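Local structure of internalin (Listeria monocytogenes serotype 4b, 4FMZ) at residues 297-302 / 319-324; 278-283 / 304-309; 234-239 / 256-261. The protein is an internalin, a member of a leucine-rich-repeat protein family of Listeria, and probably takes part in adhesion to or invasion of host cells. All blocks are in the same frame, centred on the assembly; numbering follows the deposited sequence.

Contact 1 of 3, residues 297-302 / 319-324; sequences NQLGNE and SQNHIT
N321 turns its carboxamide onto the backbone of N297, Q298 and L299 across the contact. Its OD1 accepts L299 N at 3.0 Å in a straight bond, the donor tilted out of the carbonyl plane by 27°; N297 N adds a weak, bent bond to the same oxygen. With chi1 at -82°, CG stands beside the backbone N, and the amide reaches across with its nitrogen turned toward L318 O and L294 O, both of which it binds. N297 repeats the scheme, binding I277 N, V272 O and L294 O.

The backbones, running almost parallel, join where H322 N donates to L299 O (2.8 Å). Farther on, N301 and T324 are paired twice: N301 OD1 takes T324 N at 2.8 Å on an in-plane lone pair, while ND2 gives a straight bond to T324 OG1 at 2.9 Å, in the amide plane. D325 N shares that OD1.

Two waters add bridges, one between Q298 OE1 and H322 NE2, the other from N301 N (2.9 Å) to H322 O. Apolar contact is slight, L299 CB meeting I323 CD1 at 4.5 Å.

The segments are thus held chiefly by directional polar bonds: N321 and N297 form part of an asparagine ladder, and with both ends of each amide engaged neither group can readily flip.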
loop_
_atom_site.group_PDB
_atom_site.type_symbol
_atom_site.label_atom_id
_atom_site.label_comp_id
_atom_site.label_asym_id
_atom_site.label_seq_id
_atom_site.Cartn_x
_atom_site.Cartn_y
_atom_site.Cartn_z
ATOM N N ASN A 297 -14.487 11.882 -21.684
ATOM C CA ASN A 297 -13.683 11.489 -22.834
ATOM C C ASN A 297 -14.276 12.201 -24.040
ATOM O O ASN A 297 -14.976 13.192 -23.846
ATOM C CB ASN A 297 -13.621 9.958 -22.968
ATOM C CG ASN A 297 -12.516 9.390 -22.133
ATOM O OD1 ASN A 297 -11.344 9.603 -22.433
ATOM N ND2 ASN A 297 -12.857 8.715 -21.029
ATOM N N GLN A 298 -14.024 11.722 -25.257
ATOM C CA GLN A 298 -14.513 12.386 -26.459
ATOM C C GLN A 298 -15.355 11.415 -27.313
ATOM O O GLN A 298 -15.291 11.441 -28.547
ATOM C CB GLN A 298 -13.319 12.968 -27.245
ATOM C CG GLN A 298 -12.554 14.033 -26.439
ATOM C CD GLN A 298 -11.393 14.664 -27.154
ATOM O OE1 GLN A 298 -11.402 14.845 -28.375
ATOM N NE2 GLN A 298 -10.415 15.116 -26.387
ATOM N N LEU A 299 -16.194 10.607 -26.646
ATOM C CA LEU A 299 -17.056 9.623 -27.313
ATOM C C LEU A 299 -18.354 10.242 -27.829
ATOM O O LEU A 299 -18.835 11.226 -27.275
ATOM C CB LEU A 299 -17.387 8.448 -26.380
ATOM C CG LEU A 299 -16.204 7.673 -25.775
ATOM C CD1 LEU A 299 -16.697 6.718 -24.721
ATOM C CD2 LEU A 299 -15.398 6.916 -26.854
ATOM N N GLY A 300 -18.928 9.612 -28.842
ATOM C CA GLY A 300 -20.176 10.039 -29.458
ATOM C C GLY A 300 -21.147 8.898 -29.657
ATOM O O GLY A 300 -20.900 7.780 -29.214
ATOM N N ASN A 301 -22.235 9.166 -30.372
ATOM C CA ASN A 301 -23.307 8.199 -30.626
ATOM C C ASN A 301 -22.835 6.936 -31.346
ATOM O O ASN A 301 -23.338 5.860 -31.038
ATOM C CB ASN A 301 -24.425 8.870 -31.410
ATOM C CG ASN A 301 -25.086 9.973 -30.613
ATOM O OD1 ASN A 301 -24.995 10.029 -29.378
ATOM N ND2 ASN A 301 -25.774 10.872 -31.299
ATOM N N GLU A 302 -21.875 7.065 -32.286
ATOM C CA GLU A 302 -21.328 5.953 -33.063
ATOM C C GLU A 302 -20.517 4.970 -32.200
ATOM O O GLU A 302 -20.193 3.875 -32.667
ATOM C CB GLU A 302 -20.447 6.482 -34.220
ATOM C CG GLU A 302 -19.123 7.114 -33.790
ATOM C CD GLU A 302 -19.126 8.538 -33.260
ATOM O OE1 GLU A 302 -20.217 9.136 -33.093
ATOM O OE2 GLU A 302 -18.016 9.059 -33.013
ATOM N N SER A 319 -20.811 9.839 -18.491
ATOM C CA SER A 319 -21.175 11.263 -18.467
ATOM C C SER A 319 -20.082 12.160 -19.050
ATOM O O SER A 319 -18.913 11.808 -19.034
ATOM C CB SER A 319 -21.522 11.717 -17.054
ATOM O OG SER A 319 -20.392 11.799 -16.204
ATOM N N GLN A 320 -20.499 13.308 -19.603
ATOM C CA GLN A 320 -19.652 14.371 -20.148
ATOM C C GLN A 320 -18.694 13.904 -21.274
ATOM O O GLN A 320 -17.479 14.150 -21.265
ATOM C CB GLN A 320 -18.909 15.125 -19.035
ATOM C CG GLN A 320 -19.901 15.809 -18.059
ATOM C CD GLN A 320 -19.286 16.906 -17.229
ATOM O OE1 GLN A 320 -18.154 16.806 -16.756
ATOM N NE2 GLN A 320 -20.064 17.943 -16.946
ATOM N N ASN A 321 -19.300 13.257 -22.265
ATOM C CA ASN A 321 -18.732 12.909 -23.568
ATOM C C ASN A 321 -19.527 13.794 -24.545
ATOM O O ASN A 321 -19.891 14.906 -24.149
ATOM C CB ASN A 321 -18.881 11.402 -23.844
ATOM C CG ASN A 321 -17.815 10.580 -23.182
ATOM O OD1 ASN A 321 -16.692 10.511 -23.659
ATOM N ND2 ASN A 321 -18.143 9.923 -22.083
ATOM N N HIS A 322 -19.933 13.289 -25.721
ATOM C CA HIS A 322 -20.807 14.019 -26.678
ATOM C C HIS A 322 -21.962 13.088 -27.102
ATOM O O HIS A 322 -22.318 13.049 -28.277
ATOM C CB HIS A 322 -20.012 14.509 -27.931
ATOM C CG HIS A 322 -18.699 15.135 -27.613
ATOM N ND1 HIS A 322 -18.618 16.346 -26.947
ATOM C CD2 HIS A 322 -17.447 14.680 -27.849
ATOM C CE1 HIS A 322 -17.325 16.576 -26.778
ATOM N NE2 HIS A 322 -16.583 15.613 -27.318
ATOM N N ILE A 323 -22.514 12.308 -26.158
ATOM C CA ILE A 323 -23.551 11.318 -26.474
ATOM C C ILE A 323 -24.931 11.915 -26.290
ATOM O O ILE A 323 -25.208 12.507 -25.243
ATOM C CB ILE A 323 -23.358 10.037 -25.619
ATOM C CG1 ILE A 323 -21.937 9.473 -25.789
ATOM C CG2 ILE A 323 -24.422 8.961 -25.913
ATOM C CD1 ILE A 323 -21.409 8.790 -24.488
ATOM N N THR A 324 -25.805 11.728 -27.296
ATOM C CA THR A 324 -27.189 12.208 -27.246
ATOM C C THR A 324 -28.183 11.045 -27.420
ATOM O O THR A 324 -29.381 11.219 -27.168
ATOM C CB THR A 324 -27.432 13.301 -28.297
ATOM O OG1 THR A 324 -27.165 12.781 -29.606
ATOM C CG2 THR A 324 -26.624 14.570 -28.026
HETATM O O HOH W 1 -14.307 15.952 -28.884
HETATM O O HOH W 2 -22.443 12.006 -31.027
#

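Contact 2 of 3, residues 278-283 / 304-309; sequences SDISVL and MEVIGG
I280 and V306 each place a gamma carbon between the backbone N and the carbonyl carbon, the crowded position, and this brings their side chains together. In I280 (chi1 50°) the gamma carbon is CG1, and the chain runs on extended from it, so that CD1 is carried forward to residues 304-309. In V306 (chi1 62°) it is CG1 as well, which leaves CG2 anti to the backbone N and directed at the turn 281-283.

Both methyls of V306 touch the carbonyl oxygen of I280, but they part beyond it. CG1 rests against I280 CD1 at 3.8 Å. CG2 sits near S281 O at 4.0 Å and approaches L283 CB at 4.3 Å, so this one valine spans the start and the end of the 3-10 turn. I280 CD1 lies against the end of I307, 3.6 Å from its CD1 and as near its CG1, the side chains crossing obliquely.

No hydrogen bond joins the segments; each is shaped from within. D279 forms an Asx turn, its OD2 accepting S281 N at 3.2 Å from above the carboxylate plane and S281 OG at 2.7 Å on the syn lone pair. L283 N then bonds back to I280 O at 2.9 Å, which satisfies the carbonyl against which V306 packs. I307 also touches L329, continuing the apolar layer.

Such packing is characteristic of the convex side of a leucine-rich-repeat solenoid, where short helical turns lie opposite the parallel strands and stack through their inward aliphatic residues; here a 3-10 turn meets the short helix 304-308.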
loop_
_atom_site.group_PDB
_atom_site.type_symbol
_atom_site.label_atom_id
_atom_site.label_comp_id
_atom_site.label_asym_id
_atom_site.label_seq_id
_atom_site.Cartn_x
_atom_site.Cartn_y
_atom_site.Cartn_z
ATOM N N SER A 278 -11.431 8.835 -28.200
ATOM C CA SER A 278 -12.537 9.056 -29.142
ATOM C C SER A 278 -12.947 7.735 -29.828
ATOM O O SER A 278 -13.977 7.692 -30.482
ATOM C CB SER A 278 -12.177 10.118 -30.173
ATOM O OG SER A 278 -10.978 9.778 -30.851
ATOM N N ASP A 279 -12.153 6.666 -29.673
ATOM C CA ASP A 279 -12.481 5.370 -30.275
ATOM C C ASP A 279 -12.318 4.240 -29.266
ATOM O O ASP A 279 -11.288 4.149 -28.604
ATOM C CB ASP A 279 -11.631 5.088 -31.526
ATOM C CG ASP A 279 -12.164 3.896 -32.302
ATOM O OD1 ASP A 279 -13.105 4.083 -33.112
ATOM O OD2 ASP A 279 -11.728 2.765 -32.021
ATOM N N ILE A 280 -13.325 3.360 -29.184
ATOM C CA ILE A 280 -13.332 2.241 -28.246
ATOM C C ILE A 280 -13.712 0.919 -28.949
ATOM O O ILE A 280 -14.143 -0.017 -28.281
ATOM C CB ILE A 280 -14.299 2.556 -27.051
ATOM C CG1 ILE A 280 -15.687 3.021 -27.543
ATOM C CG2 ILE A 280 -13.668 3.558 -26.064
ATOM C CD1 ILE A 280 -16.725 3.009 -26.531
ATOM N N SER A 281 -13.509 0.820 -30.281
ATOM C CA SER A 281 -13.849 -0.392 -31.038
ATOM C C SER A 281 -13.129 -1.650 -30.505
ATOM O O SER A 281 -13.698 -2.740 -30.587
ATOM C CB SER A 281 -13.596 -0.210 -32.533
ATOM O OG SER A 281 -12.284 0.255 -32.778
ATOM N N VAL A 282 -11.944 -1.501 -29.883
ATOM C CA VAL A 282 -11.203 -2.640 -29.302
ATOM C C VAL A 282 -11.962 -3.289 -28.108
ATOM O O VAL A 282 -11.672 -4.439 -27.765
ATOM C CB VAL A 282 -9.738 -2.297 -28.899
ATOM C CG1 VAL A 282 -8.881 -2.020 -30.134
ATOM C CG2 VAL A 282 -9.676 -1.131 -27.905
ATOM N N LEU A 283 -12.939 -2.579 -27.496
ATOM C CA LEU A 283 -13.679 -3.132 -26.359
ATOM C C LEU A 283 -14.571 -4.327 -26.740
ATOM O O LEU A 283 -14.918 -5.100 -25.847
ATOM C CB LEU A 283 -14.509 -2.064 -25.617
ATOM C CG LEU A 283 -13.738 -0.875 -25.014
ATOM C CD1 LEU A 283 -14.681 0.043 -24.234
ATOM C CD2 LEU A 283 -12.554 -1.336 -24.145
HETATM N N MSE A 304 -21.532 3.834 -29.187
HETATM C CA MSE A 304 -22.407 3.182 -28.228
HETATM C C MSE A 304 -22.706 1.721 -28.545
HETATM O O MSE A 304 -22.854 0.918 -27.610
HETATM C CB MSE A 304 -23.693 3.979 -28.084
HETATM C CG MSE A 304 -24.033 4.231 -26.652
HETATM SE SE MSE A 304 -22.989 5.533 -25.582
HETATM C CE MSE A 304 -21.166 5.387 -26.180
ATOM N N GLU A 305 -22.752 1.369 -29.829
ATOM C CA GLU A 305 -23.028 0.002 -30.291
ATOM C C GLU A 305 -22.064 -1.022 -29.677
ATOM O O GLU A 305 -22.509 -2.095 -29.268
ATOM C CB GLU A 305 -22.963 -0.059 -31.828
ATOM C CG GLU A 305 -23.700 -1.241 -32.437
ATOM C CD GLU A 305 -23.540 -1.371 -33.940
ATOM O OE1 GLU A 305 -24.117 -0.540 -34.681
ATOM O OE2 GLU A 305 -22.839 -2.310 -34.380
ATOM N N VAL A 306 -20.759 -0.687 -29.593
ATOM C CA VAL A 306 -19.751 -1.593 -29.028
ATOM C C VAL A 306 -20.009 -1.784 -27.506
ATOM O O VAL A 306 -19.932 -2.922 -27.024
ATOM C CB VAL A 306 -18.276 -1.182 -29.358
ATOM C CG1 VAL A 306 -17.904 0.188 -28.796
ATOM C CG2 VAL A 306 -17.291 -2.244 -28.880
ATOM N N ILE A 307 -20.381 -0.707 -26.777
ATOM C CA ILE A 307 -20.647 -0.816 -25.329
ATOM C C ILE A 307 -21.880 -1.693 -25.084
ATOM O O ILE A 307 -21.882 -2.475 -24.141
ATOM C CB ILE A 307 -20.768 0.556 -24.606
ATOM C CG1 ILE A 307 -19.513 1.416 -24.852
ATOM C CG2 ILE A 307 -20.977 0.346 -23.101
ATOM C CD1 ILE A 307 -19.553 2.813 -24.290
ATOM N N GLY A 308 -22.890 -1.584 -25.944
ATOM C CA GLY A 308 -24.099 -2.397 -25.857
ATOM C C GLY A 308 -23.866 -3.897 -25.911
ATOM O O GLY A 308 -24.688 -4.657 -25.397
ATOM N N GLY A 309 -22.742 -4.319 -26.513
ATOM C CA GLY A 309 -22.348 -5.721 -26.610
ATOM C C GLY A 309 -21.723 -6.284 -25.346
ATOM O O GLY A 309 -21.682 -7.505 -25.171
#

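Contact 3 of 3, residues 234-239 / 256-261; sequences TDLSPL and SDINAV
The peptide group between L236 and S237 carries the methyl of A260 over one of its faces: A260 CB lies 3.3 Å from L236 O and slightly farther from L236 C, well out of the peptide plane. Two carboxylates are the other flat groups, each turned back on its own segment. D235 OD1 is met from above its plane by S237 N at 3.0 Å, and OD2 takes S237 OG on the syn side, 27° out of plane. In D257, OD1 receives N259 N at 2.8 Å nearly along the C-O axis. Both aspartates make Asx turns leading into 3-10 turns, which are closed by L239 N on L236 O and V261 N on I258 O.

L236 bears most of the apolar contact. Its CB faces A260 CB, and with CG beside the backbone N (chi1 -67°) its CD1 extends over D257 O to I258 CG2 at 3.9 Å. L236 and I258 lie side by side and point the same way, L236 also touching I250 and I258 reaching I277 in turn.

No direct hydrogen bond crosses the contact, but water does. One molecule accepts from L236 N and donates to D257 O, both at 2.8 Å, so that two backbone polar groups set too far apart to bond are joined. A second lies between T234 O and S256 N, although its approach to T234 O is too short to be relied on.

Two successive copies of the same turn, each an aspartate followed by an inward aliphatic residue and a 3-10 turn, are thus stacked one on the next, the 3-10 turns offset by about one residue so that S237 lies nearest A260, as is typical of the convex side of internalin leucine-rich repeats.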
loop_
_atom_site.group_PDB
_atom_site.type_symbol
_atom_site.label_atom_id
_atom_site.label_comp_id
_atom_site.label_asym_id
_atom_site.label_seq_id
_atom_site.Cartn_x
_atom_site.Cartn_y
_atom_site.Cartn_z
ATOM N N THR A 234 0.458 8.921 -21.645
ATOM C CA THR A 234 -0.146 9.077 -22.965
ATOM C C THR A 234 -0.210 7.725 -23.676
ATOM O O THR A 234 -1.226 7.410 -24.291
ATOM C CB THR A 234 0.630 10.109 -23.815
ATOM O OG1 THR A 234 2.000 9.706 -23.899
ATOM C CG2 THR A 234 0.578 11.505 -23.237
ATOM N N ASP A 235 0.878 6.926 -23.576
ATOM C CA ASP A 235 1.051 5.669 -24.289
ATOM C C ASP A 235 0.806 4.440 -23.418
ATOM O O ASP A 235 1.536 4.193 -22.459
ATOM C CB ASP A 235 2.460 5.621 -24.919
ATOM C CG ASP A 235 2.740 4.410 -25.788
ATOM O OD1 ASP A 235 1.775 3.727 -26.189
ATOM O OD2 ASP A 235 3.924 4.147 -26.069
ATOM N N LEU A 236 -0.181 3.629 -23.835
ATOM C CA LEU A 236 -0.589 2.392 -23.171
ATOM C C LEU A 236 0.032 1.134 -23.782
ATOM O O LEU A 236 -0.166 0.060 -23.219
ATOM C CB LEU A 236 -2.125 2.242 -23.198
ATOM C CG LEU A 236 -2.959 3.229 -22.390
ATOM C CD1 LEU A 236 -4.409 2.811 -22.373
ATOM C CD2 LEU A 236 -2.448 3.339 -20.963
ATOM N N SER A 237 0.782 1.246 -24.900
ATOM C CA SER A 237 1.407 0.102 -25.592
ATOM C C SER A 237 2.214 -0.818 -24.621
ATOM O O SER A 237 2.096 -2.034 -24.790
ATOM C CB SER A 237 2.247 0.545 -26.796
ATOM O OG SER A 237 3.469 1.183 -26.456
ATOM N N PRO A 238 2.894 -0.334 -23.532
ATOM C CA PRO A 238 3.572 -1.280 -22.610
ATOM C C PRO A 238 2.638 -2.272 -21.885
ATOM O O PRO A 238 3.126 -3.249 -21.338
ATOM C CB PRO A 238 4.244 -0.352 -21.593
ATOM C CG PRO A 238 4.443 0.926 -22.330
ATOM C CD PRO A 238 3.172 1.061 -23.120
ATOM N N LEU A 239 1.308 -2.047 -21.896
ATOM C CA LEU A 239 0.342 -2.945 -21.241
ATOM C C LEU A 239 -0.138 -4.068 -22.161
ATOM O O LEU A 239 -0.779 -5.001 -21.684
ATOM C CB LEU A 239 -0.914 -2.152 -20.753
ATOM C CG LEU A 239 -0.707 -0.901 -19.906
ATOM C CD1 LEU A 239 -2.048 -0.256 -19.565
ATOM C CD2 LEU A 239 0.066 -1.216 -18.629
ATOM N N SER A 256 -5.175 9.037 -25.477
ATOM C CA SER A 256 -6.126 9.279 -26.568
ATOM C C SER A 256 -6.369 7.999 -27.360
ATOM O O SER A 256 -7.273 7.955 -28.191
ATOM C CB SER A 256 -5.650 10.399 -27.495
ATOM O OG SER A 256 -4.367 10.147 -28.032
ATOM N N ASP A 257 -5.582 6.953 -27.079
ATOM C CA ASP A 257 -5.635 5.681 -27.786
ATOM C C ASP A 257 -5.579 4.520 -26.787
ATOM O O ASP A 257 -4.643 4.438 -25.985
ATOM C CB ASP A 257 -4.448 5.623 -28.792
ATOM C CG ASP A 257 -4.335 4.406 -29.692
ATOM O OD1 ASP A 257 -4.978 3.384 -29.395
ATOM O OD2 ASP A 257 -3.553 4.462 -30.664
ATOM N N ILE A 258 -6.564 3.603 -26.870
ATOM C CA ILE A 258 -6.623 2.434 -25.995
ATOM C C ILE A 258 -6.506 1.104 -26.786
ATOM O O ILE A 258 -6.870 0.063 -26.233
ATOM C CB ILE A 258 -7.887 2.433 -25.075
ATOM C CG1 ILE A 258 -9.216 2.403 -25.880
ATOM C CG2 ILE A 258 -7.836 3.571 -24.058
ATOM C CD1 ILE A 258 -10.401 1.696 -25.135
ATOM N N ASN A 259 -5.973 1.118 -28.042
ATOM C CA ASN A 259 -5.805 -0.098 -28.852
ATOM C C ASN A 259 -5.045 -1.192 -28.081
ATOM O O ASN A 259 -5.337 -2.374 -28.245
ATOM C CB ASN A 259 -5.078 0.204 -30.167
ATOM C CG ASN A 259 -4.981 -0.986 -31.090
ATOM O OD1 ASN A 259 -5.964 -1.398 -31.717
ATOM N ND2 ASN A 259 -3.797 -1.586 -31.167
ATOM N N ALA A 260 -4.090 -0.791 -27.235
ATOM C CA ALA A 260 -3.249 -1.684 -26.428
ATOM C C ALA A 260 -4.026 -2.639 -25.488
ATOM O O ALA A 260 -3.438 -3.610 -25.023
ATOM C CB ALA A 260 -2.282 -0.860 -25.600
ATOM N N VAL A 261 -5.316 -2.375 -25.190
ATOM C CA VAL A 261 -6.069 -3.249 -24.274
ATOM C C VAL A 261 -6.748 -4.422 -25.024
ATOM O O VAL A 261 -7.373 -5.259 -24.373
ATOM C CB VAL A 261 -7.113 -2.481 -23.401
ATOM C CG1 VAL A 261 -6.459 -1.368 -22.584
ATOM C CG2 VAL A 261 -8.278 -1.952 -24.234
HETATM O O HOH W 3 -2.784 7.558 -26.292
HETATM O O HOH W 4 -1.884 4.194 -26.018
#

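All three contacts lie toward the C-terminal end of the solenoid, in the loops that connect its parallel strands. Contact 3 comes first along the chain, flanking strand 247-249; contacts 2 and 1 follow with their segments alternating around strands 291-293 and 315-317. Centres are 11 Å apart for contacts 1 and 2, 16 Å for contacts 2 and 3, and 20 Å for contacts 1 and 3. Contact 2 touches both others, through L299 CD2 on I280 CG2 (3.9 Å) and L283 CD2 on I258 CD1 (3.8 Å), whereas contacts 1 and 3 do not meet. Neighbouring coils are thus tied to one another along the convex side, consistent with a continuous, curved repeat scaffold.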